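Local coordinates for reticulocyte-binding protein 2a (Plasmodium vivax, PDB 4Z8N), which probably binds a receptor on red blood cells, here through its helical erythrocyte-binding domain, as the parasite invades, at residues Y25-F31 with M126-N130; Y36-H41 with T150-M154; Y48-Q54 with F129-I133; L177-Q182 with M211-I215. All blocks are in the same frame, centred on the assembly; numbering follows the deposited sequence.

In the fold
The four contacts join helices of the erythrocyte-binding domain, an elongated and mainly helical unit. Interactions 1, 2 and 3 lie on the same side of the chain's centre. Helix 26-37 serves interactions 1 and 2, whose centres are 18 Å apart. Helix 119-136 serves interactions 1 and 3, which share F129 and N130 and touch through F31 and Y48. Interaction 3 is nested within the loop closed by interaction 2. Interaction 4 comes later in the chain, on the other side of the centre, its own centre 42 Å from those of interactions 2 and 3. Helix 26-37 thus meets helices 119-136 and 149-162, far along the sequence, while interaction 4 holds a local hairpin.

Interaction 1: Y25-F31 with M126-N130; sequences YVQMNYF and MSKFN
M126 reaches across to Y25 and Q27 and lays its methyl group on the tyrosine. CE stands over one face of the Y25 ring, 3.8 Å from the centroid and displaced toward the rim at CG. This is a CH-pi contact. The sulfur lies obliquely to the same ring, a Met-aromatic contact. M126 SD also meets the Q27 side chain, 3.8 Å from CD, and the two side chains cross at about a right angle. The M126 chain is extended beyond CG (chi2 169°), which carries sulfur and methyl over to the other helix.

F31 makes the second half of the contact. F129 turns its edge to the face of F31 in an edge-to-face pair, with planes at 80° and CD2 over the ring centre. The opposite face of F31 carries the backbone O of Q27, 3.2 Å above the plane. At the ring edge, F31 CZ lies 3.3 Å from M126 O, and N130 OD1 is also near the plane. The same OD1 approaches Y30 CE2 at 3.5 Å.

Behind this layer, M119 and Y122 also pack on Y25, and T123 on Q27. The Y25 side chain is about 8 Å from that of E120, a calcium-binding residue, though no calcium is bound here. The contact joins the first helix of the domain, 26-37, to helix 119-136, roughly parallel at 26°. Helix 42-69 packs on M28 and F129, and helix 246-297 on V26, N29 and Y30.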
# COMPACT_ATOMS: atom_id res chain seq x y z
N TYR A 25 -3.24 -8.33 -2.04
CA TYR A 25 -2.24 -8.52 -3.09
C TYR A 25 -2.68 -7.84 -4.38
O TYR A 25 -3.86 -7.84 -4.71
CB TYR A 25 -1.99 -10.01 -3.36
CG TYR A 25 -1.19 -10.71 -2.29
CD1 TYR A 25 -1.77 -11.07 -1.08
CD2 TYR A 25 0.14 -11.05 -2.50
CE1 TYR A 25 -1.04 -11.72 -0.10
CE2 TYR A 25 0.88 -11.71 -1.53
CZ TYR A 25 0.28 -12.04 -0.33
OH TYR A 25 1.01 -12.69 0.64
N VAL A 26 -1.72 -7.27 -5.11
CA VAL A 26 -2.05 -6.51 -6.32
C VAL A 26 -2.59 -7.42 -7.43
O VAL A 26 -3.39 -6.99 -8.25
CB VAL A 26 -0.83 -5.71 -6.83
CG1 VAL A 26 0.28 -6.64 -7.30
CG2 VAL A 26 -1.24 -4.75 -7.94
N GLN A 27 -2.16 -8.68 -7.44
CA GLN A 27 -2.65 -9.66 -8.41
C GLN A 27 -4.17 -9.82 -8.32
O GLN A 27 -4.85 -10.00 -9.33
CB GLN A 27 -1.97 -11.02 -8.22
CG GLN A 27 -0.47 -11.04 -8.49
CD GLN A 27 0.37 -10.89 -7.23
OE1 GLN A 27 0.12 -10.00 -6.41
NE2 GLN A 27 1.36 -11.76 -7.06
N MET A 28 -4.69 -9.76 -7.09
CA MET A 28 -6.12 -9.93 -6.86
C MET A 28 -6.88 -8.75 -7.45
O MET A 28 -7.98 -8.91 -7.97
CB MET A 28 -6.41 -10.06 -5.36
CG MET A 28 -5.62 -11.17 -4.67
SD MET A 28 -6.02 -12.82 -5.31
CE MET A 28 -7.59 -13.13 -4.50
N ASN A 29 -6.27 -7.57 -7.36
CA ASN A 29 -6.82 -6.38 -7.98
C ASN A 29 -6.83 -6.55 -9.50
O ASN A 29 -7.79 -6.17 -10.17
CB ASN A 29 -6.01 -5.15 -7.58
CG ASN A 29 -6.81 -3.87 -7.69
OD1 ASN A 29 -7.24 -3.49 -8.77
ND2 ASN A 29 -6.99 -3.20 -6.56
N TYR A 30 -5.75 -7.12 -10.02
CA TYR A 30 -5.61 -7.36 -11.45
C TYR A 30 -6.68 -8.33 -11.96
O TYR A 30 -7.27 -8.11 -13.02
CB TYR A 30 -4.21 -7.89 -11.75
CG TYR A 30 -4.02 -8.41 -13.16
CD1 TYR A 30 -3.82 -7.54 -14.22
CD2 TYR A 30 -4.03 -9.78 -13.42
CE1 TYR A 30 -3.65 -8.01 -15.50
CE2 TYR A 30 -3.86 -10.26 -14.71
CZ TYR A 30 -3.67 -9.37 -15.74
OH TYR A 30 -3.50 -9.83 -17.02
N PHE A 31 -6.93 -9.40 -11.22
CA PHE A 31 -7.91 -10.40 -11.62
C PHE A 31 -9.31 -9.82 -11.66
O PHE A 31 -10.14 -10.22 -12.48
CB PHE A 31 -7.86 -11.61 -10.69
CG PHE A 31 -6.56 -12.36 -10.73
CD1 PHE A 31 -5.83 -12.44 -11.91
CD2 PHE A 31 -6.06 -12.98 -9.59
CE1 PHE A 31 -4.63 -13.13 -11.95
CE2 PHE A 31 -4.86 -13.67 -9.63
CZ PHE A 31 -4.14 -13.75 -10.81
N MET A 126 -1.68 -17.49 -7.38
CA MET A 126 -2.04 -16.36 -8.23
C MET A 126 -1.36 -16.49 -9.58
O MET A 126 -1.94 -16.19 -10.62
CB MET A 126 -1.67 -15.03 -7.56
CG MET A 126 -2.35 -14.80 -6.23
SD MET A 126 -1.67 -13.40 -5.31
CE MET A 126 -2.36 -13.72 -3.69
N SER A 127 -0.11 -16.96 -9.55
CA SER A 127 0.66 -17.16 -10.77
C SER A 127 0.02 -18.26 -11.62
O SER A 127 -0.04 -18.15 -12.85
CB SER A 127 2.11 -17.52 -10.43
OG SER A 127 2.87 -17.71 -11.61
N LYS A 128 -0.45 -19.31 -10.96
CA LYS A 128 -1.09 -20.43 -11.65
C LYS A 128 -2.39 -20.00 -12.33
O LYS A 128 -2.66 -20.41 -13.46
CB LYS A 128 -1.37 -21.57 -10.66
CG LYS A 128 -0.19 -22.51 -10.45
CD LYS A 128 -0.35 -23.31 -9.17
CE LYS A 128 0.97 -23.40 -8.41
NZ LYS A 128 0.77 -23.33 -6.93
N PHE A 129 -3.18 -19.18 -11.64
CA PHE A 129 -4.42 -18.68 -12.22
C PHE A 129 -4.14 -17.71 -13.36
O PHE A 129 -4.88 -17.67 -14.35
CB PHE A 129 -5.29 -18.00 -11.16
CG PHE A 129 -6.59 -17.47 -11.70
CD1 PHE A 129 -7.65 -18.32 -11.95
CD2 PHE A 129 -6.74 -16.11 -11.95
CE1 PHE A 129 -8.85 -17.83 -12.45
CE2 PHE A 129 -7.94 -15.61 -12.45
CZ PHE A 129 -8.99 -16.47 -12.70
N ASN A 130 -3.08 -16.92 -13.22
CA ASN A 130 -2.68 -15.97 -14.26
C ASN A 130 -2.35 -16.68 -15.57
O ASN A 130 -2.69 -16.19 -16.65
CB ASN A 130 -1.49 -15.13 -13.80
CG ASN A 130 -1.11 -14.06 -14.80
OD1 ASN A 130 -1.87 -13.11 -15.02
ND2 ASN A 130 0.06 -14.20 -15.41

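Interaction 2: Y36-H41 with T150-M154; sequences YYITYH and TYEIM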
# COMPACT_ATOMS: atom_id res chain seq x y z
N TYR A 36 -14.11 -7.53 -15.79
CA TYR A 36 -15.01 -6.70 -16.58
C TYR A 36 -14.31 -6.10 -17.80
O TYR A 36 -14.93 -5.41 -18.61
CB TYR A 36 -15.63 -5.59 -15.72
CG TYR A 36 -14.68 -4.56 -15.18
CD1 TYR A 36 -14.41 -3.39 -15.88
CD2 TYR A 36 -14.06 -4.73 -13.94
CE1 TYR A 36 -13.55 -2.43 -15.38
CE2 TYR A 36 -13.20 -3.78 -13.43
CZ TYR A 36 -12.95 -2.63 -14.16
OH TYR A 36 -12.09 -1.68 -13.66
N TYR A 37 -13.02 -6.39 -17.95
CA TYR A 37 -12.28 -6.00 -19.14
C TYR A 37 -12.82 -6.73 -20.37
O TYR A 37 -13.07 -6.12 -21.41
CB TYR A 37 -10.78 -6.29 -18.96
CG TYR A 37 -9.88 -5.55 -19.93
CD1 TYR A 37 -9.85 -5.87 -21.28
CD2 TYR A 37 -9.03 -4.54 -19.47
CE1 TYR A 37 -9.02 -5.19 -22.16
CE2 TYR A 37 -8.19 -3.87 -20.34
CZ TYR A 37 -8.19 -4.20 -21.69
OH TYR A 37 -7.36 -3.53 -22.56
N ILE A 38 -13.00 -8.04 -20.23
CA ILE A 38 -13.38 -8.90 -21.36
C ILE A 38 -14.89 -9.17 -21.44
O ILE A 38 -15.32 -10.18 -21.99
CB ILE A 38 -12.65 -10.26 -21.27
CG1 ILE A 38 -12.99 -10.96 -19.96
CG2 ILE A 38 -11.15 -10.06 -21.40
CD1 ILE A 38 -12.42 -12.36 -19.84
N THR A 39 -15.68 -8.24 -20.90
CA THR A 39 -17.12 -8.44 -20.77
C THR A 39 -17.84 -8.58 -22.12
O THR A 39 -18.95 -9.10 -22.17
CB THR A 39 -17.76 -7.27 -19.98
OG1 THR A 39 -19.18 -7.47 -19.90
CG2 THR A 39 -17.47 -5.94 -20.64
N TYR A 40 -17.21 -8.13 -23.20
CA TYR A 40 -17.86 -8.20 -24.51
C TYR A 40 -17.34 -9.35 -25.36
O TYR A 40 -17.84 -9.59 -26.46
CB TYR A 40 -17.69 -6.87 -25.25
CG TYR A 40 -18.91 -5.99 -25.13
CD1 TYR A 40 -19.06 -5.10 -24.07
CD2 TYR A 40 -19.94 -6.08 -26.06
CE1 TYR A 40 -20.18 -4.31 -23.96
CE2 TYR A 40 -21.07 -5.29 -25.95
CZ TYR A 40 -21.18 -4.41 -24.90
OH TYR A 40 -22.31 -3.62 -24.81
N HIS A 41 -16.34 -10.06 -24.86
CA HIS A 41 -15.94 -11.33 -25.45
C HIS A 41 -16.69 -12.42 -24.71
O HIS A 41 -16.22 -12.94 -23.70
CB HIS A 41 -14.43 -11.54 -25.36
CG HIS A 41 -13.64 -10.44 -26.00
ND1 HIS A 41 -13.68 -10.21 -27.36
CD2 HIS A 41 -12.81 -9.52 -25.48
CE1 HIS A 41 -12.90 -9.18 -27.65
NE2 HIS A 41 -12.36 -8.75 -26.52
N THR A 150 -12.20 -3.24 -27.93
CA THR A 150 -12.23 -3.40 -26.47
C THR A 150 -10.99 -2.80 -25.82
O THR A 150 -11.08 -2.16 -24.77
CB THR A 150 -12.37 -4.88 -26.07
OG1 THR A 150 -13.71 -5.32 -26.33
CG2 THR A 150 -12.06 -5.08 -24.60
N TYR A 151 -9.83 -3.01 -26.45
CA TYR A 151 -8.59 -2.45 -25.95
C TYR A 151 -8.64 -0.92 -25.91
O TYR A 151 -8.22 -0.31 -24.93
CB TYR A 151 -7.40 -2.91 -26.80
CG TYR A 151 -6.11 -2.20 -26.45
CD1 TYR A 151 -5.38 -2.54 -25.32
CD2 TYR A 151 -5.62 -1.18 -27.26
CE1 TYR A 151 -4.21 -1.89 -25.00
CE2 TYR A 151 -4.45 -0.52 -26.95
CZ TYR A 151 -3.74 -0.88 -25.82
OH TYR A 151 -2.57 -0.23 -25.50
N GLU A 152 -9.16 -0.32 -26.98
CA GLU A 152 -9.22 1.13 -27.06
C GLU A 152 -10.22 1.70 -26.06
O GLU A 152 -9.99 2.76 -25.48
CB GLU A 152 -9.58 1.57 -28.48
CG GLU A 152 -9.57 3.08 -28.67
CD GLU A 152 -9.90 3.50 -30.09
OE1 GLU A 152 -11.00 3.16 -30.58
OE2 GLU A 152 -9.06 4.18 -30.72
N ILE A 153 -11.33 1.00 -25.87
CA ILE A 153 -12.35 1.42 -24.90
C ILE A 153 -11.79 1.42 -23.48
O ILE A 153 -11.90 2.42 -22.77
CB ILE A 153 -13.58 0.50 -24.94
CG1 ILE A 153 -14.32 0.67 -26.27
CG2 ILE A 153 -14.51 0.81 -23.78
CD1 ILE A 153 -14.79 2.08 -26.53
N MET A 154 -11.19 0.31 -23.09
CA MET A 154 -10.65 0.16 -21.74
C MET A 154 -9.50 1.12 -21.49
O MET A 154 -9.36 1.65 -20.38
CB MET A 154 -10.19 -1.28 -21.51
CG MET A 154 -11.32 -2.30 -21.48
SD MET A 154 -12.56 -1.91 -20.23
CE MET A 154 -11.54 -1.81 -18.76
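M154 packs its folded side chain on the ring of Y37. CG lies over the ring centre, 3.5 Å from the centroid and only 5° off the normal. CB sits above the CE2 and CZ side, 3.5 Å from CE2. The methionine is bent at chi2 and at chi3 (-56°), which curls it back across the face. SD therefore also lies over that face, a Met-aromatic contact. M154 CE touches Y37 CD2 and lies 4.0 Å from Y36 CE1.

Y37 has its ring swung away from its own backbone N (chi1 -162°) and extends alongside Y151. Its OH comes 3.5 Å from Y151 CD1. T150 turns CG2 to Y37, 3.5 Å from the backbone O and close to ring atom CE1. Its OG1 lies by H41 NE2 at 3.7 Å, but that nitrogen is hydrogen-bonded to Y253.

H41 closes a type I turn begun at I38 and is the N-cap of helix 42-69. The contact thus links the end of helix 26-37 and this turn to the start of helix 149-162. Helix 246-297 borders both, with Y253 and S256 against Y37, and L252 and S256 against Y151.

Interaction 3: Y48-Q54 with F129-I133; sequences YDEAYNQ and FNEKI
The F129 ring is wedged between Y48 and the backbone at A51 and Y52. Y48 OH lies at the ring edge, in its plane, 3.7 Å from CE2. The A51 carbonyl approaches obliquely, with O 3.4 Å from F129 CE1. The A51 methyl lies close to the same carbon, with A51 CB 3.9 Å from F129 CE1. Y52 adds its backbone N and CA beside CE1 and CZ.

The Y48 and F129 rings meet obliquely, with centroids 5.7 Å apart and planes at 56°. I133 comes to the edge of the Y48 ring. Its CG1 lies in the ring plane, and its CD1 is 3.7 Å from Y48 CE1.

These residues join two antiparallel helices, 42-69 and 119-136, whose short segments run at 172° with axes 11.2 Å apart. They form one antiparallel helix pair of the mainly helical erythrocyte-binding domain. A51 has only a methyl here, which is consistent with the close approach of the F129 ring to the backbone of helix 42-69.

Y48 has CG opposite its own backbone N (chi1 -176°), and the end of its ring comes to F129 and I133. Its phenol is hydrogen-bonded to the backbone O of F31, which fixes the polar end between three helices. K35 of helix 26-37 makes a cation-pi contact with the Y52 ring.

K132 is extended along its whole side chain. Its NZ lies 4.1 Å from Q54 OE1, too far for a hydrogen bond, and the two side chains cross at about a right angle.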
# COMPACT_ATOMS: atom_id res chain seq x y z
N TYR A 48 -14.19 -17.19 -17.84
CA TYR A 48 -13.39 -16.50 -16.84
C TYR A 48 -14.13 -16.40 -15.51
O TYR A 48 -13.55 -16.63 -14.45
CB TYR A 48 -12.98 -15.11 -17.32
CG TYR A 48 -12.06 -14.39 -16.35
CD1 TYR A 48 -10.70 -14.63 -16.35
CD2 TYR A 48 -12.56 -13.48 -15.42
CE1 TYR A 48 -9.85 -13.99 -15.47
CE2 TYR A 48 -11.73 -12.83 -14.53
CZ TYR A 48 -10.37 -13.09 -14.56
OH TYR A 48 -9.54 -12.45 -13.68
N ASP A 49 -15.41 -16.04 -15.58
CA ASP A 49 -16.22 -15.91 -14.37
C ASP A 49 -16.28 -17.24 -13.63
O ASP A 49 -16.28 -17.28 -12.39
CB ASP A 49 -17.64 -15.44 -14.71
CG ASP A 49 -17.68 -13.99 -15.17
OD1 ASP A 49 -16.74 -13.24 -14.84
OD2 ASP A 49 -18.64 -13.61 -15.87
N GLU A 50 -16.31 -18.33 -14.38
CA GLU A 50 -16.34 -19.67 -13.81
C GLU A 50 -15.00 -20.02 -13.16
O GLU A 50 -14.96 -20.56 -12.05
CB GLU A 50 -16.68 -20.70 -14.89
CG GLU A 50 -16.81 -22.13 -14.38
CD GLU A 50 -17.16 -23.11 -15.48
OE1 GLU A 50 -16.39 -23.21 -16.46
OE2 GLU A 50 -18.22 -23.77 -15.38
N ALA A 51 -13.91 -19.70 -13.85
CA ALA A 51 -12.57 -19.97 -13.34
C ALA A 51 -12.23 -19.07 -12.16
O ALA A 51 -11.56 -19.49 -11.21
CB ALA A 51 -11.54 -19.81 -14.44
N TYR A 52 -12.70 -17.82 -12.22
CA TYR A 52 -12.51 -16.86 -11.14
C TYR A 52 -13.16 -17.35 -9.85
O TYR A 52 -12.57 -17.26 -8.77
CB TYR A 52 -13.09 -15.50 -11.53
CG TYR A 52 -12.80 -14.37 -10.56
CD1 TYR A 52 -13.61 -14.16 -9.45
CD2 TYR A 52 -11.72 -13.51 -10.76
CE1 TYR A 52 -13.35 -13.13 -8.56
CE2 TYR A 52 -11.46 -12.48 -9.88
CZ TYR A 52 -12.27 -12.29 -8.78
OH TYR A 52 -12.01 -11.27 -7.90
N ASN A 53 -14.38 -17.87 -9.96
CA ASN A 53 -15.13 -18.35 -8.81
C ASN A 53 -14.48 -19.58 -8.18
O ASN A 53 -14.50 -19.75 -6.96
CB ASN A 53 -16.57 -18.65 -9.20
CG ASN A 53 -17.52 -18.62 -8.02
OD1 ASN A 53 -17.16 -18.99 -6.90
ND2 ASN A 53 -18.75 -18.17 -8.26
N GLN A 54 -13.89 -20.43 -9.01
CA GLN A 54 -13.29 -21.66 -8.52
C GLN A 54 -11.92 -21.43 -7.88
O GLN A 54 -11.54 -22.12 -6.93
CB GLN A 54 -13.15 -22.68 -9.66
CG GLN A 54 -12.60 -24.02 -9.22
CD GLN A 54 -12.47 -25.02 -10.36
OE1 GLN A 54 -11.77 -24.76 -11.34
NE2 GLN A 54 -13.14 -26.16 -10.23
N PHE A 129 -3.18 -19.18 -11.64
CA PHE A 129 -4.42 -18.68 -12.22
C PHE A 129 -4.14 -17.71 -13.36
O PHE A 129 -4.88 -17.67 -14.35
CB PHE A 129 -5.29 -18.00 -11.16
CG PHE A 129 -6.59 -17.47 -11.70
CD1 PHE A 129 -7.65 -18.32 -11.95
CD2 PHE A 129 -6.74 -16.11 -11.95
CE1 PHE A 129 -8.85 -17.83 -12.45
CE2 PHE A 129 -7.94 -15.61 -12.45
CZ PHE A 129 -8.99 -16.47 -12.70
N ASN A 130 -3.08 -16.92 -13.22
CA ASN A 130 -2.68 -15.97 -14.26
C ASN A 130 -2.35 -16.68 -15.57
O ASN A 130 -2.69 -16.19 -16.65
CB ASN A 130 -1.49 -15.13 -13.80
CG ASN A 130 -1.11 -14.06 -14.80
OD1 ASN A 130 -1.87 -13.11 -15.02
ND2 ASN A 130 0.06 -14.20 -15.41
N GLU A 131 -1.68 -17.82 -15.47
CA GLU A 131 -1.36 -18.61 -16.65
C GLU A 131 -2.64 -19.18 -17.26
O GLU A 131 -2.75 -19.33 -18.47
CB GLU A 131 -0.37 -19.73 -16.32
CG GLU A 131 -0.00 -20.61 -17.51
CD GLU A 131 1.31 -21.36 -17.33
OE1 GLU A 131 1.28 -22.49 -16.78
OE2 GLU A 131 2.37 -20.84 -17.73
N LYS A 132 -3.60 -19.48 -16.39
CA LYS A 132 -4.87 -20.04 -16.83
C LYS A 132 -5.67 -19.02 -17.64
O LYS A 132 -6.42 -19.38 -18.54
CB LYS A 132 -5.69 -20.53 -15.63
CG LYS A 132 -6.88 -21.40 -15.99
CD LYS A 132 -7.39 -22.17 -14.78
CE LYS A 132 -8.41 -23.22 -15.19
NZ LYS A 132 -8.74 -24.14 -14.07
N ILE A 133 -5.50 -17.74 -17.30
CA ILE A 133 -6.17 -16.66 -18.01
C ILE A 133 -5.79 -16.64 -19.49
O ILE A 133 -6.64 -16.42 -20.35
CB ILE A 133 -5.86 -15.29 -17.38
CG1 ILE A 133 -6.31 -15.26 -15.91
CG2 ILE A 133 -6.54 -14.16 -18.15
CD1 ILE A 133 -6.15 -13.90 -15.25

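Interaction 4: L177-Q182 with M211-I215; sequences LKASLQ and MLDII
L181 packs into the face formed by M211, L212 and I215 in an antiparallel helical hairpin. Helices 168-194 and 199-237 follow one another in the chain, and their short segments run at 152° with axes 10.2 Å apart. The nearest CA atoms are those of K178 and L212.

The contact is chiefly apolar. The two methyl branches of L181 divide the work. CD1 lies against M211 CB at 3.6 Å and against I215 CD1 at 3.7 Å. CD2 meets the sulfur and methyl end of M211. L212 reaches across with CD2, which lies 3.7 Å from L181 CB. L177 adds a looser touch between its CD2 and M211 CE.

M211 is extended to chi2 and then bends at chi3 (72°). That last turn sets CE beside both L177 CD2 and L181 CD2. Helix 246-297 adds to this cluster, with L284 on L181 and K280 on M211.

Aliphatic contacts also come from a charged residue. K178 presents the base of its side chain, with CB 3.7 Å from I215 CD1 and CG near L212 CD2. Its extended chain takes the amine away from the two segments, to a long, weak ion pair with E219 further along helix 199-237.

Within helix 168-194, L177 O accepts from L181 N and also from the S180 hydroxyl. S180 OG lies 2.7 Å from L177 O, tilted 25° from the carbonyl plane.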
# COMPACT_ATOMS: atom_id res chain seq x y z
N LEU A 177 7.31 17.19 4.15
CA LEU A 177 7.14 16.77 5.53
C LEU A 177 8.34 15.95 6.00
O LEU A 177 8.80 16.10 7.14
CB LEU A 177 5.85 15.96 5.70
CG LEU A 177 5.47 15.63 7.14
CD1 LEU A 177 5.30 16.91 7.95
CD2 LEU A 177 4.20 14.79 7.18
N LYS A 178 8.85 15.09 5.12
CA LYS A 178 10.04 14.30 5.43
C LYS A 178 11.21 15.18 5.83
O LYS A 178 11.90 14.91 6.81
CB LYS A 178 10.42 13.42 4.24
CG LYS A 178 11.63 12.53 4.47
CD LYS A 178 11.92 11.72 3.22
CE LYS A 178 13.04 10.72 3.45
NZ LYS A 178 13.29 9.91 2.22
N ALA A 179 11.42 16.25 5.07
CA ALA A 179 12.51 17.18 5.33
C ALA A 179 12.37 17.83 6.71
O ALA A 179 13.35 17.93 7.44
CB ALA A 179 12.57 18.25 4.25
N SER A 180 11.16 18.24 7.07
CA SER A 180 10.93 18.88 8.37
C SER A 180 11.13 17.88 9.50
O SER A 180 11.59 18.24 10.59
CB SER A 180 9.53 19.50 8.44
OG SER A 180 8.52 18.53 8.30
N LEU A 181 10.80 16.62 9.25
CA LEU A 181 11.02 15.56 10.23
C LEU A 181 12.50 15.28 10.42
O LEU A 181 12.95 15.00 11.53
CB LEU A 181 10.30 14.28 9.81
CG LEU A 181 8.77 14.30 9.90
CD1 LEU A 181 8.19 13.03 9.30
CD2 LEU A 181 8.30 14.48 11.34
N GLN A 182 13.27 15.37 9.33
CA GLN A 182 14.70 15.15 9.40
C GLN A 182 15.38 16.28 10.17
O GLN A 182 16.37 16.07 10.87
CB GLN A 182 15.29 15.00 8.00
CG GLN A 182 14.88 13.70 7.32
CD GLN A 182 15.30 13.63 5.86
OE1 GLN A 182 15.37 14.65 5.17
NE2 GLN A 182 15.60 12.43 5.38
N MET A 211 6.69 8.39 11.86
CA MET A 211 6.24 9.28 10.80
C MET A 211 7.13 9.15 9.57
O MET A 211 6.64 9.18 8.44
CB MET A 211 6.20 10.73 11.28
CG MET A 211 4.98 11.05 12.13
SD MET A 211 4.84 12.78 12.60
CE MET A 211 4.37 13.52 11.04
N LEU A 212 8.43 8.97 9.80
CA LEU A 212 9.36 8.72 8.70
C LEU A 212 9.08 7.36 8.07
O LEU A 212 9.19 7.20 6.85
CB LEU A 212 10.81 8.80 9.20
CG LEU A 212 11.34 10.21 9.52
CD1 LEU A 212 12.72 10.14 10.17
CD2 LEU A 212 11.39 11.07 8.27
N ASP A 213 8.71 6.38 8.89
CA ASP A 213 8.37 5.04 8.40
C ASP A 213 7.12 5.06 7.53
O ASP A 213 7.05 4.38 6.51
CB ASP A 213 8.17 4.07 9.56
CG ASP A 213 9.47 3.69 10.24
OD1 ASP A 213 10.52 3.72 9.56
OD2 ASP A 213 9.43 3.36 11.44
N ILE A 214 6.13 5.83 7.96
CA ILE A 214 4.91 6.01 7.19
C ILE A 214 5.23 6.66 5.84
O ILE A 214 4.68 6.26 4.80
CB ILE A 214 3.89 6.88 7.95
CG1 ILE A 214 3.36 6.13 9.17
CG2 ILE A 214 2.73 7.28 7.05
CD1 ILE A 214 2.42 6.95 10.04
N ILE A 215 6.12 7.64 5.84
CA ILE A 215 6.53 8.31 4.61
C ILE A 215 7.23 7.33 3.67
O ILE A 215 6.99 7.34 2.46
CB ILE A 215 7.44 9.52 4.90
CG1 ILE A 215 6.63 10.64 5.55
CG2 ILE A 215 8.10 10.04 3.63
CD1 ILE A 215 7.42 11.88 5.85